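Phosphatidylinositide phosphatase SAC2 (PDB 4XUU) removes the 4-phosphate from phosphatidylinositol 4-phosphate, probably in endocytic recycling, and is represented here by its hSac2 domain, a PH-like module of a homodimeric protein. Local coordinates at residues K97-M101 / D127-L132; W30-D34 / D46-L51; N55-A61 / Q72-L78; S111-H115 / K160-H165. All coordinates share one frame; numbering follows the deposited sequence.

Interaction 1 (K97-M101 / D127-L132); sequences KFSCM and DGKDTL
Leu132 turns its forked end onto strand residues 99-101. CD1 lies against main chain, 3.5 Å from Ser99 O and close to the carbonyl carbon of Cys100, and both methyls, CD1 and CD2, lie 4.0 Å from Met101 CB. A first torsion of -57° sets CG opposite the carbonyl carbon of Leu132, which brings both methyls round to the strand. Met101, built as selenomethionine, is extended along its whole length, its SE 3.8 Å from Leu132 O. Ser99 also faces the helix start: its OG sits beside the aliphatic root of Lys129, 3.5 Å from CB, and 3.7 Å from the carboxylate carbon CG of Asp127. The lysine chain then leads away.

One backbone bond fixes the register, Ser99 N to Asp127 O at 3.1 Å, nearly straight and using a lone pair in the carbonyl plane. Asp127 closes an Asx turn with its own chain: OD1 takes the amide of Lys129 from 48° above the carboxylate plane. Between them Gly128, with positive phi, occupies the N-cap position.

Cys100 points the other way and is joined by a disulfide to Cys35, just past strand 26-34. Further along, Met101 reaches Ile135, Ala136 and Leu139 of helix 129-145 and Ile84 and Ile86 of strand 81-88, so the contact seats the first turn of that helix on the sheet.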
loop_
_atom_site.group_PDB
_atom_site.type_symbol
_atom_site.label_atom_id
_atom_site.label_comp_id
_atom_site.label_asym_id
_atom_site.label_seq_id
_atom_site.Cartn_x
_atom_site.Cartn_y
_atom_site.Cartn_z
ATOM N N LYS A 97 -19.366 -4.995 -2.810
ATOM C CA LYS A 97 -18.479 -6.151 -2.915
ATOM C C LYS A 97 -17.038 -5.709 -3.134
ATOM O O LYS A 97 -16.178 -5.927 -2.277
ATOM C CB LYS A 97 -18.925 -7.101 -4.038
ATOM C CG LYS A 97 -20.336 -7.677 -3.887
ATOM C CD LYS A 97 -21.351 -6.903 -4.727
ATOM C CE LYS A 97 -22.748 -7.504 -4.635
ATOM N NZ LYS A 97 -23.369 -7.333 -3.286
ATOM N N PHE A 98 -16.792 -5.071 -4.276
ATOM C CA PHE A 98 -15.444 -4.709 -4.716
ATOM C C PHE A 98 -15.158 -3.208 -4.628
ATOM O O PHE A 98 -16.062 -2.398 -4.417
ATOM C CB PHE A 98 -15.217 -5.195 -6.155
ATOM C CG PHE A 98 -16.459 -5.165 -7.010
ATOM C CD1 PHE A 98 -17.035 -3.957 -7.392
ATOM C CD2 PHE A 98 -17.063 -6.349 -7.419
ATOM C CE1 PHE A 98 -18.189 -3.931 -8.177
ATOM C CE2 PHE A 98 -18.216 -6.330 -8.203
ATOM C CZ PHE A 98 -18.782 -5.119 -8.580
ATOM N N SER A 99 -13.889 -2.850 -4.794
ATOM C CA SER A 99 -13.470 -1.455 -4.832
ATOM C C SER A 99 -13.575 -0.919 -6.251
ATOM O O SER A 99 -13.459 -1.675 -7.219
ATOM C CB SER A 99 -12.028 -1.316 -4.342
ATOM O OG SER A 99 -11.840 -1.990 -3.111
ATOM N N CYS A 100 -13.795 0.385 -6.372
ATOM C CA CYS A 100 -13.770 1.041 -7.671
ATOM C C CYS A 100 -12.882 2.280 -7.667
ATOM O O CYS A 100 -12.619 2.877 -6.619
ATOM C CB CYS A 100 -15.187 1.362 -8.155
ATOM S SG CYS A 100 -16.158 -0.128 -8.482
HETATM N N MSE A 101 -12.417 2.642 -8.858
HETATM C CA MSE A 101 -11.528 3.766 -9.060
HETATM C C MSE A 101 -12.252 4.833 -9.867
HETATM O O MSE A 101 -12.743 4.568 -10.969
HETATM C CB MSE A 101 -10.285 3.303 -9.806
HETATM C CG MSE A 101 -9.220 4.361 -9.949
HETATM SE SE MSE A 101 -7.816 3.735 -11.128
HETATM C CE MSE A 101 -6.749 5.326 -11.195
ATOM N N ASP A 127 -11.004 -7.775 -3.446
ATOM C CA ASP A 127 -11.696 -6.536 -3.807
ATOM C C ASP A 127 -11.059 -5.765 -4.971
ATOM O O ASP A 127 -11.654 -4.815 -5.487
ATOM C CB ASP A 127 -11.925 -5.631 -2.580
ATOM C CG ASP A 127 -10.637 -5.212 -1.888
ATOM O OD1 ASP A 127 -9.541 -5.351 -2.476
ATOM O OD2 ASP A 127 -10.726 -4.732 -0.738
ATOM N N GLY A 128 -9.859 -6.180 -5.377
ATOM C CA GLY A 128 -9.160 -5.583 -6.521
ATOM C C GLY A 128 -8.567 -4.209 -6.270
ATOM O O GLY A 128 -8.127 -3.538 -7.202
ATOM N N LYS A 129 -8.541 -3.801 -5.005
ATOM C CA LYS A 129 -8.098 -2.469 -4.605
ATOM C C LYS A 129 -6.618 -2.207 -4.928
ATOM O O LYS A 129 -6.260 -1.103 -5.355
ATOM C CB LYS A 129 -8.378 -2.267 -3.112
ATOM C CG LYS A 129 -8.079 -0.889 -2.558
ATOM C CD LYS A 129 -8.015 -0.970 -1.044
ATOM C CE LYS A 129 -7.437 0.288 -0.416
ATOM N NZ LYS A 129 -7.173 0.058 1.042
ATOM N N ASP A 130 -5.777 -3.225 -4.734
ATOM C CA ASP A 130 -4.342 -3.123 -5.007
ATOM C C ASP A 130 -4.034 -2.835 -6.487
ATOM O O ASP A 130 -3.156 -2.022 -6.796
ATOM C CB ASP A 130 -3.609 -4.381 -4.526
ATOM C CG ASP A 130 -3.579 -4.503 -3.001
ATOM O OD1 ASP A 130 -3.834 -3.496 -2.301
ATOM O OD2 ASP A 130 -3.294 -5.612 -2.491
ATOM N N THR A 131 -4.767 -3.501 -7.382
ATOM C CA THR A 131 -4.662 -3.286 -8.824
ATOM C C THR A 131 -4.993 -1.836 -9.177
ATOM O O THR A 131 -4.319 -1.223 -9.999
ATOM C CB THR A 131 -5.607 -4.239 -9.608
ATOM O OG1 THR A 131 -5.245 -5.598 -9.352
ATOM C CG2 THR A 131 -5.535 -3.993 -11.108
ATOM N N LEU A 132 -6.034 -1.300 -8.547
ATOM C CA LEU A 132 -6.472 0.067 -8.792
ATOM C C LEU A 132 -5.515 1.094 -8.176
ATOM O O LEU A 132 -5.298 2.163 -8.749
ATOM C CB LEU A 132 -7.909 0.274 -8.291
ATOM C CG LEU A 132 -9.019 -0.636 -8.851
ATOM C CD1 LEU A 132 -10.344 -0.352 -8.164
ATOM C CD2 LEU A 132 -9.181 -0.513 -10.374
#

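Interaction 2 (W30-D34 / D46-L51); sequences WALID and DVDVLL
Trp30 and Leu51 start a ladder of five backbone hydrogen bonds between two antiparallel strands. Two reciprocal pairs, Trp30 with Leu51 and Leu32 with Val49, are followed by a single bond from Asp34 N to Val47 O at 2.9 Å. The Leu32 N to Val49 O bond runs nearly along the C=O axis, whereas Val49 N meets Leu32 O from 46° above the carbonyl plane. Weaker support comes from the CA-H of Ile33, whose CA lies 3.3 Å from Val47 O.

Apolar packing gathers on the face of Trp30, Leu32 and Val49, where Leu51 CD2 touches both Trp30 CE3 at 3.9 Å and Leu32 CD1 at 4.0 Å. A separate van der Waals contact lies on the other face: Ile33 crosses the poorly ordered Asp46 obliquely, CG2 near CB and CD1 near OD2. An alanine at Ile33 would probably open a gap where CG2 meets Val47 O and Asp46 CB.

Helix 129-145 covers the Leu32 face through Ile135, and Trp30 meets Trp30 of the second subunit, where an antiparallel ladder carries the sheet across the interface. Adjacent antiparallel strands of a curved sheet, packed by the C-terminal helix, are consistent with the PH-like fold of this clan.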
loop_
_atom_site.group_PDB
_atom_site.type_symbol
_atom_site.label_atom_id
_atom_site.label_comp_id
_atom_site.label_asym_id
_atom_site.label_seq_id
_atom_site.Cartn_x
_atom_site.Cartn_y
_atom_site.Cartn_z
ATOM N N TRP A 30 -4.403 -0.880 -19.460
ATOM C CA TRP A 30 -5.071 -1.873 -18.609
ATOM C C TRP A 30 -6.481 -2.179 -19.095
ATOM O O TRP A 30 -7.211 -1.281 -19.528
ATOM C CB TRP A 30 -5.129 -1.387 -17.152
ATOM C CG TRP A 30 -3.802 -0.974 -16.598
ATOM C CD1 TRP A 30 -2.945 -1.747 -15.871
ATOM C CD2 TRP A 30 -3.175 0.311 -16.727
ATOM N NE1 TRP A 30 -1.824 -1.024 -15.540
ATOM C CE2 TRP A 30 -1.939 0.240 -16.053
ATOM C CE3 TRP A 30 -3.542 1.514 -17.348
ATOM C CZ2 TRP A 30 -1.061 1.323 -15.983
ATOM C CZ3 TRP A 30 -2.671 2.595 -17.282
ATOM C CH2 TRP A 30 -1.444 2.492 -16.603
ATOM N N ALA A 31 -6.857 -3.448 -19.024
ATOM C CA ALA A 31 -8.224 -3.868 -19.290
ATOM C C ALA A 31 -9.023 -3.715 -18.009
ATOM O O ALA A 31 -8.614 -4.211 -16.958
ATOM C CB ALA A 31 -8.258 -5.309 -19.767
ATOM N N LEU A 32 -10.152 -3.016 -18.096
ATOM C CA LEU A 32 -11.001 -2.773 -16.931
ATOM C C LEU A 32 -12.488 -2.951 -17.249
ATOM O O LEU A 32 -12.863 -3.294 -18.373
ATOM C CB LEU A 32 -10.735 -1.380 -16.340
ATOM C CG LEU A 32 -9.312 -1.022 -15.876
ATOM C CD1 LEU A 32 -9.174 0.474 -15.666
ATOM C CD2 LEU A 32 -8.902 -1.779 -14.613
ATOM N N ILE A 33 -13.322 -2.730 -16.237
ATOM C CA ILE A 33 -14.767 -2.842 -16.356
ATOM C C ILE A 33 -15.404 -1.581 -15.786
ATOM O O ILE A 33 -14.940 -1.055 -14.778
ATOM C CB ILE A 33 -15.290 -4.102 -15.614
ATOM C CG1 ILE A 33 -14.748 -5.374 -16.275
ATOM C CG2 ILE A 33 -16.825 -4.138 -15.574
ATOM C CD1 ILE A 33 -14.878 -6.618 -15.418
ATOM N N ASP A 34 -16.449 -1.096 -16.456
ATOM C CA ASP A 34 -17.255 0.030 -15.986
ATOM C C ASP A 34 -17.956 -0.349 -14.685
ATOM O O ASP A 34 -18.631 -1.372 -14.611
ATOM C CB ASP A 34 -18.279 0.417 -17.059
ATOM C CG ASP A 34 -19.078 1.672 -16.709
ATOM O OD1 ASP A 34 -18.645 2.479 -15.864
ATOM O OD2 ASP A 34 -20.154 1.862 -17.309
ATOM N N ASP A 46 -21.070 -7.140 -17.860
ATOM C CA ASP A 46 -19.907 -6.263 -17.708
ATOM C C ASP A 46 -19.624 -5.450 -18.962
ATOM O O ASP A 46 -19.558 -5.999 -20.066
ATOM C CB ASP A 46 -18.663 -7.078 -17.349
ATOM C CG ASP A 46 -18.779 -7.781 -16.009
ATOM O OD1 ASP A 46 -19.868 -7.766 -15.395
ATOM O OD2 ASP A 46 -17.763 -8.358 -15.566
ATOM N N VAL A 47 -19.465 -4.143 -18.788
ATOM C CA VAL A 47 -19.002 -3.283 -19.871
ATOM C C VAL A 47 -17.478 -3.202 -19.806
ATOM O O VAL A 47 -16.921 -2.696 -18.833
ATOM C CB VAL A 47 -19.630 -1.866 -19.807
ATOM C CG1 VAL A 47 -19.065 -0.969 -20.909
ATOM C CG2 VAL A 47 -21.153 -1.946 -19.911
ATOM N N ASP A 48 -16.819 -3.728 -20.836
ATOM C CA ASP A 48 -15.362 -3.679 -20.947
ATOM C C ASP A 48 -14.866 -2.271 -21.226
ATOM O O ASP A 48 -15.472 -1.530 -22.000
ATOM C CB ASP A 48 -14.859 -4.621 -22.045
ATOM C CG ASP A 48 -14.874 -6.081 -21.626
ATOM O OD1 ASP A 48 -15.108 -6.380 -20.435
ATOM O OD2 ASP A 48 -14.645 -6.940 -22.503
ATOM N N VAL A 49 -13.756 -1.919 -20.584
ATOM C CA VAL A 49 -13.132 -0.606 -20.730
ATOM C C VAL A 49 -11.629 -0.748 -20.948
ATOM O O VAL A 49 -10.959 -1.519 -20.248
ATOM C CB VAL A 49 -13.381 0.298 -19.492
ATOM C CG1 VAL A 49 -12.642 1.617 -19.637
ATOM C CG2 VAL A 49 -14.875 0.547 -19.286
ATOM N N LEU A 50 -11.106 -0.012 -21.927
ATOM C CA LEU A 50 -9.668 0.054 -22.138
ATOM C C LEU A 50 -9.133 1.409 -21.674
ATOM O O LEU A 50 -9.633 2.458 -22.083
ATOM C CB LEU A 50 -9.309 -0.215 -23.604
ATOM C CG LEU A 50 -7.813 -0.194 -23.957
ATOM C CD1 LEU A 50 -7.061 -1.413 -23.398
ATOM C CD2 LEU A 50 -7.600 -0.083 -25.456
ATOM N N LEU A 51 -8.124 1.372 -20.807
ATOM C CA LEU A 51 -7.464 2.582 -20.332
ATOM C C LEU A 51 -6.008 2.584 -20.780
ATOM O O LEU A 51 -5.250 1.662 -20.452
ATOM C CB LEU A 51 -7.557 2.694 -18.805
ATOM C CG LEU A 51 -6.805 3.821 -18.081
ATOM C CD1 LEU A 51 -7.376 5.207 -18.405
ATOM C CD2 LEU A 51 -6.816 3.584 -16.575
#

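Interaction 3 (N55-A61 / Q72-L78)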
loop_
_atom_site.group_PDB
_atom_site.type_symbol
_atom_site.label_atom_id
_atom_site.label_comp_id
_atom_site.label_asym_id
_atom_site.label_seq_id
_atom_site.Cartn_x
_atom_site.Cartn_y
_atom_site.Cartn_z
ATOM N N ASN A 55 2.581 9.721 -22.152
ATOM C CA ASN A 55 3.328 10.701 -21.372
ATOM C C ASN A 55 2.556 12.004 -21.135
ATOM O O ASN A 55 2.897 12.777 -20.241
ATOM C CB ASN A 55 4.673 10.994 -22.040
ATOM C CG ASN A 55 4.524 11.755 -23.348
ATOM O OD1 ASN A 55 4.858 12.934 -23.432
ATOM N ND2 ASN A 55 4.010 11.088 -24.369
ATOM N N SER A 56 1.513 12.236 -21.928
ATOM C CA SER A 56 0.790 13.504 -21.882
ATOM C C SER A 56 -0.734 13.373 -21.813
ATOM O O SER A 56 -1.432 14.360 -21.594
ATOM C CB SER A 56 1.167 14.345 -23.092
ATOM O OG SER A 56 0.647 13.773 -24.276
ATOM N N ALA A 57 -1.245 12.158 -21.996
ATOM C CA ALA A 57 -2.684 11.930 -22.045
ATOM C C ALA A 57 -3.056 10.529 -21.593
ATOM O O ALA A 57 -2.228 9.619 -21.597
ATOM C CB ALA A 57 -3.200 12.172 -23.455
ATOM N N TYR A 58 -4.309 10.359 -21.191
ATOM C CA TYR A 58 -4.857 9.029 -20.987
ATOM C C TYR A 58 -6.062 8.840 -21.894
ATOM O O TYR A 58 -6.703 9.817 -22.300
ATOM C CB TYR A 58 -5.182 8.760 -19.511
ATOM C CG TYR A 58 -6.323 9.564 -18.934
ATOM C CD1 TYR A 58 -6.186 10.936 -18.698
ATOM C CD2 TYR A 58 -7.533 8.950 -18.602
ATOM C CE1 TYR A 58 -7.230 11.681 -18.157
ATOM C CE2 TYR A 58 -8.584 9.681 -18.057
ATOM C CZ TYR A 58 -8.423 11.050 -17.841
ATOM O OH TYR A 58 -9.451 11.790 -17.313
ATOM N N TYR A 59 -6.337 7.583 -22.233
ATOM C CA TYR A 59 -7.351 7.232 -23.219
ATOM C C TYR A 59 -8.335 6.255 -22.605
ATOM O O TYR A 59 -7.928 5.247 -22.014
ATOM C CB TYR A 59 -6.695 6.599 -24.449
ATOM C CG TYR A 59 -5.722 7.512 -25.163
ATOM C CD1 TYR A 59 -4.449 7.766 -24.639
ATOM C CD2 TYR A 59 -6.073 8.121 -26.357
ATOM C CE1 TYR A 59 -3.563 8.616 -25.287
ATOM C CE2 TYR A 59 -5.193 8.956 -27.020
ATOM C CZ TYR A 59 -3.943 9.208 -26.483
ATOM O OH TYR A 59 -3.087 10.053 -27.153
ATOM N N VAL A 60 -9.625 6.561 -22.732
ATOM C CA VAL A 60 -10.670 5.689 -22.210
ATOM C C VAL A 60 -11.603 5.248 -23.331
ATOM O O VAL A 60 -12.217 6.076 -24.007
ATOM C CB VAL A 60 -11.482 6.355 -21.074
ATOM C CG1 VAL A 60 -12.404 5.342 -20.420
ATOM C CG2 VAL A 60 -10.558 6.980 -20.028
ATOM N N ALA A 61 -11.694 3.934 -23.518
ATOM C CA ALA A 61 -12.539 3.349 -24.548
ATOM C C ALA A 61 -13.518 2.350 -23.944
ATOM O O ALA A 61 -13.104 1.376 -23.312
ATOM C CB ALA A 61 -11.687 2.683 -25.614
ATOM N N GLN A 72 -17.597 4.189 -27.278
ATOM C CA GLN A 72 -17.197 5.517 -26.887
ATOM C C GLN A 72 -15.702 5.614 -26.833
ATOM O O GLN A 72 -15.063 4.691 -26.473
ATOM C CB GLN A 72 -17.774 5.797 -25.527
ATOM C CG GLN A 72 -17.537 7.147 -25.039
ATOM C CD GLN A 72 -18.148 7.347 -23.707
ATOM O OE1 GLN A 72 -17.552 7.907 -22.820
ATOM N NE2 GLN A 72 -19.343 6.877 -23.549
ATOM N N TYR A 73 -15.152 6.759 -27.155
ATOM C CA TYR A 73 -13.704 6.953 -27.144
ATOM C C TYR A 73 -13.343 8.377 -26.737
ATOM O O TYR A 73 -13.919 9.336 -27.236
ATOM C CB TYR A 73 -13.119 6.623 -28.522
ATOM C CG TYR A 73 -11.647 6.932 -28.677
ATOM C CD1 TYR A 73 -11.220 8.204 -29.069
ATOM C CD2 TYR A 73 -10.682 5.953 -28.452
ATOM C CE1 TYR A 73 -9.871 8.496 -29.218
ATOM C CE2 TYR A 73 -9.325 6.235 -28.599
ATOM C CZ TYR A 73 -8.931 7.508 -28.982
ATOM O OH TYR A 73 -7.596 7.794 -29.138
ATOM N N GLN A 74 -12.381 8.504 -25.831
ATOM C CA GLN A 74 -11.948 9.804 -25.335
ATOM C C GLN A 74 -10.436 9.854 -25.169
ATOM O O GLN A 74 -9.856 9.001 -24.504
ATOM C CB GLN A 74 -12.596 10.110 -23.982
ATOM C CG GLN A 74 -14.094 10.423 -24.007
ATOM C CD GLN A 74 -14.630 10.774 -22.629
ATOM O OE1 GLN A 74 -14.297 10.129 -21.645
ATOM N NE2 GLN A 74 -15.460 11.802 -22.557
ATOM N N ARG A 75 -9.799 10.845 -25.786
ATOM C CA ARG A 75 -8.444 11.211 -25.407
ATOM C C ARG A 75 -8.569 12.377 -24.453
ATOM O O ARG A 75 -9.278 13.349 -24.729
ATOM C CB ARG A 75 -7.591 11.610 -26.608
ATOM C CG ARG A 75 -6.156 11.979 -26.230
ATOM C CD ARG A 75 -5.401 12.582 -27.398
ATOM N NE ARG A 75 -4.094 13.098 -27.000
ATOM C CZ ARG A 75 -3.878 14.308 -26.484
ATOM N NH1 ARG A 75 -4.884 15.151 -26.288
ATOM N NH2 ARG A 75 -2.650 14.673 -26.158
ATOM N N LEU A 76 -7.892 12.268 -23.321
ATOM C CA LEU A 76 -7.996 13.270 -22.276
ATOM C C LEU A 76 -6.602 13.666 -21.834
ATOM O O LEU A 76 -5.804 12.817 -21.419
ATOM C CB LEU A 76 -8.804 12.717 -21.097
ATOM C CG LEU A 76 -10.272 12.349 -21.366
ATOM C CD1 LEU A 76 -10.761 11.221 -20.464
ATOM C CD2 LEU A 76 -11.169 13.581 -21.247
ATOM N N SER A 77 -6.302 14.956 -21.946
ATOM C CA SER A 77 -5.023 15.487 -21.499
ATOM C C SER A 77 -4.874 15.246 -20.004
ATOM O O SER A 77 -5.862 15.290 -19.263
ATOM C CB SER A 77 -4.931 16.979 -21.801
ATOM O OG SER A 77 -3.693 17.507 -21.357
ATOM N N LEU A 78 -3.645 14.983 -19.567
ATOM C CA LEU A 78 -3.378 14.753 -18.150
ATOM C C LEU A 78 -3.564 16.014 -17.303
ATOM O O LEU A 78 -3.846 15.921 -16.109
ATOM C CB LEU A 78 -1.996 14.131 -17.937
ATOM C CG LEU A 78 -1.846 12.635 -18.265
ATOM C CD1 LEU A 78 -0.379 12.251 -18.321
ATOM C CD2 LEU A 78 -2.584 11.750 -17.274
#
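Tyr59 and Arg75 lie side by side, pointing the same way, on one face of the beta hairpin formed by strands 57-63 and 70-77. Arg75 extends from CG to NE and can be followed outward along the tyrosine. Its CB and CG pass Tyr59 CE2, CG at 3.3 Å; CD comes next to the hydroxyl; NE gives Tyr59 OH a weak, bent bond of 3.2 Å. The guanidinium then stands 77° to the ring plane and lays one face on Ala57 CB, 3.7 Å from NH2. That tip is taken up by Glu24, which forms a salt bridge with NH2 and a hydrogen bond with Tyr59 OH.

On the opposite face of the hairpin, Tyr58 has its CG between backbone N and carbonyl carbon (chi1 68°), which swings the ring across to Leu76. Leu76 CB sits over the ring face, 3.9 Å from the centroid, while CD1 meets the hydroxyl end. A serine in place of Tyr58 would probably strip Leu76 of this CH-pi cover and open a gap beside Leu78.

Reciprocal backbone bonds join Tyr58 with Leu76 and Val60 with Gln74. Beyond the last strand pair, Leu78 N still reaches back to Ser56 O at 3.1 Å.

Interaction 4 (S111-H115 / K160-H165). Unlike the reference sequence in segment 160-165: Ala161 (reference Ser).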
loop_
_atom_site.group_PDB
_atom_site.type_symbol
_atom_site.label_atom_id
_atom_site.label_comp_id
_atom_site.label_asym_id
_atom_site.label_seq_id
_atom_site.Cartn_x
_atom_site.Cartn_y
_atom_site.Cartn_z
ATOM N N SER A 111 -16.420 20.855 -14.379
ATOM C CA SER A 111 -16.183 19.614 -13.647
ATOM C C SER A 111 -17.497 18.864 -13.401
ATOM O O SER A 111 -18.571 19.334 -13.784
ATOM C CB SER A 111 -15.448 19.886 -12.327
ATOM O OG SER A 111 -16.315 20.466 -11.368
ATOM N N GLY A 112 -17.402 17.702 -12.758
ATOM C CA GLY A 112 -18.556 16.836 -12.546
ATOM C C GLY A 112 -18.561 15.678 -13.528
ATOM O O GLY A 112 -19.561 14.966 -13.657
ATOM N N TYR A 113 -17.442 15.506 -14.228
ATOM C CA TYR A 113 -17.255 14.400 -15.160
ATOM C C TYR A 113 -16.308 13.374 -14.551
ATOM O O TYR A 113 -15.214 13.728 -14.087
ATOM C CB TYR A 113 -16.660 14.896 -16.480
ATOM C CG TYR A 113 -17.534 15.838 -17.272
ATOM C CD1 TYR A 113 -18.455 15.353 -18.203
ATOM C CD2 TYR A 113 -17.422 17.218 -17.113
ATOM C CE1 TYR A 113 -19.251 16.221 -18.945
ATOM C CE2 TYR A 113 -18.214 18.090 -17.847
ATOM C CZ TYR A 113 -19.125 17.585 -18.758
ATOM O OH TYR A 113 -19.907 18.454 -19.481
ATOM N N PHE A 114 -16.719 12.107 -14.554
ATOM C CA PHE A 114 -15.867 11.039 -14.026
ATOM C C PHE A 114 -16.123 9.654 -14.606
ATOM O O PHE A 114 -17.245 9.310 -14.972
ATOM C CB PHE A 114 -15.881 10.997 -12.484
ATOM C CG PHE A 114 -17.255 10.948 -11.869
ATOM C CD1 PHE A 114 -17.933 9.740 -11.732
ATOM C CD2 PHE A 114 -17.855 12.110 -11.387
ATOM C CE1 PHE A 114 -19.201 9.691 -11.142
ATOM C CE2 PHE A 114 -19.121 12.074 -10.796
ATOM C CZ PHE A 114 -19.796 10.863 -10.673
ATOM N N HIS A 115 -15.049 8.879 -14.688
ATOM C CA HIS A 115 -15.109 7.478 -15.064
ATOM C C HIS A 115 -14.960 6.651 -13.806
ATOM O O HIS A 115 -14.086 6.921 -12.988
ATOM C CB HIS A 115 -13.977 7.133 -16.022
ATOM C CG HIS A 115 -13.997 7.927 -17.287
ATOM N ND1 HIS A 115 -14.951 7.741 -18.265
ATOM C CD2 HIS A 115 -13.179 8.907 -17.738
ATOM C CE1 HIS A 115 -14.721 8.574 -19.263
ATOM N NE2 HIS A 115 -13.649 9.289 -18.971
ATOM N N LYS A 160 -23.825 9.006 -6.882
ATOM C CA LYS A 160 -24.262 9.896 -7.957
ATOM C C LYS A 160 -23.671 9.488 -9.302
ATOM O O LYS A 160 -22.637 8.823 -9.362
ATOM C CB LYS A 160 -23.933 11.362 -7.638
ATOM C CG LYS A 160 -22.467 11.651 -7.297
ATOM C CD LYS A 160 -22.285 13.079 -6.784
ATOM C CE LYS A 160 -22.904 13.266 -5.398
ATOM N NZ LYS A 160 -23.044 14.703 -5.024
ATOM N N ALA A 161 -24.348 9.885 -10.375
ATOM C CA ALA A 161 -23.885 9.613 -11.727
ATOM C C ALA A 161 -23.047 10.773 -12.254
ATOM O O ALA A 161 -23.207 11.916 -11.824
ATOM C CB ALA A 161 -25.064 9.340 -12.649
ATOM N N SER A 162 -22.143 10.465 -13.177
ATOM C CA SER A 162 -21.365 11.482 -13.868
ATOM C C SER A 162 -22.224 12.216 -14.890
ATOM O O SER A 162 -23.240 11.688 -15.346
ATOM C CB SER A 162 -20.171 10.840 -14.574
ATOM O OG SER A 162 -19.625 11.708 -15.550
ATOM N N LYS A 163 -21.809 13.432 -15.239
ATOM C CA LYS A 163 -22.354 14.128 -16.402
ATOM C C LYS A 163 -22.076 13.270 -17.635
ATOM O O LYS A 163 -21.043 12.600 -17.689
ATOM C CB LYS A 163 -21.703 15.501 -16.573
ATOM C CG LYS A 163 -22.079 16.533 -15.530
ATOM C CD LYS A 163 -21.543 17.904 -15.921
ATOM C CE LYS A 163 -22.026 18.996 -14.977
ATOM N NZ LYS A 163 -21.348 18.937 -13.653
ATOM N N PRO A 164 -22.993 13.274 -18.623
ATOM C CA PRO A 164 -22.790 12.435 -19.810
ATOM C C PRO A 164 -21.436 12.674 -20.479
ATOM O O PRO A 164 -21.039 13.824 -20.684
ATOM C CB PRO A 164 -23.941 12.852 -20.744
ATOM C CG PRO A 164 -24.499 14.110 -20.162
ATOM C CD PRO A 164 -24.261 14.019 -18.697
ATOM N N HIS A 165 -20.728 11.589 -20.787
ATOM C CA HIS A 165 -19.443 11.678 -21.472
ATOM C C HIS A 165 -19.652 11.949 -22.954
ATOM O O HIS A 165 -20.591 11.441 -23.567
ATOM C CB HIS A 165 -18.634 10.389 -21.321
ATOM C CG HIS A 165 -18.448 9.941 -19.907
ATOM N ND1 HIS A 165 -17.626 10.597 -19.018
ATOM C CD2 HIS A 165 -18.959 8.881 -19.235
ATOM C CE1 HIS A 165 -17.647 9.969 -17.857
ATOM N NE2 HIS A 165 -18.449 8.924 -17.962
#
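Ser162 meets Phe114 at the middle of the contact, facing the strand with both its CB and its hydroxyl. OG accepts the amide of Phe114 at 3.1 Å and donates to Lys163 O at 2.7 Å, so two bonds hold the hydroxyl. CB rests over the centre of the Phe114 ring, 3.7 Å from the centroid, a CH-pi contact, while Lys160 O lies at that ring's edge. Phe114 reaches it because chi1 of 52° bends the ring back toward the loop.

Lys163 crosses Tyr113 at about a right angle: its CB lies over the ring face, 3.9 Å from the centroid, and its tip bends at chi4 so that NZ meets a lone pair of Ser111 O at 2.8 Å. Its backbone N adds a nearly straight bond to Gly112 O. At the other end, His165 and His115 form an offset stack, planes 16° apart and centroids separated by 4.3 Å.

A second shell fixes these rings. Tyr105 OH holds His165 ND1, Tyr62 OH holds His115 ND1, and Tyr107 meets Tyr113 edge-to-face. The C-terminal loop thus runs across the start of strand 110-119, with strand 99-107 beside that strand and Gln72 and Gln74 of strand 70-77 against His165.

In the fold
From the N terminus, helix 4-19 leads into the sheet, and interaction 2 closes the first loop, joining strands 26-34 and 48-54. Interaction 3 follows in series, closing the hairpin of 57-63 and 70-77. The two touch, Leu50 N lying 2.8 Å from Ala61 O in a probable hydrogen bond between neighbouring strands. Interaction 1 opens next, at 97-101; before it closes at 127-132, interaction 4 has opened at 111-115, so the two cross. Interaction 1 brings helix 129-145 to the sheet, and interaction 4 returns the C-terminal loop to strand 110-119. There it touches interaction 3, Gln74 meeting His115, tying the C-terminal loop and strand 110-119 to edge strand 70-77.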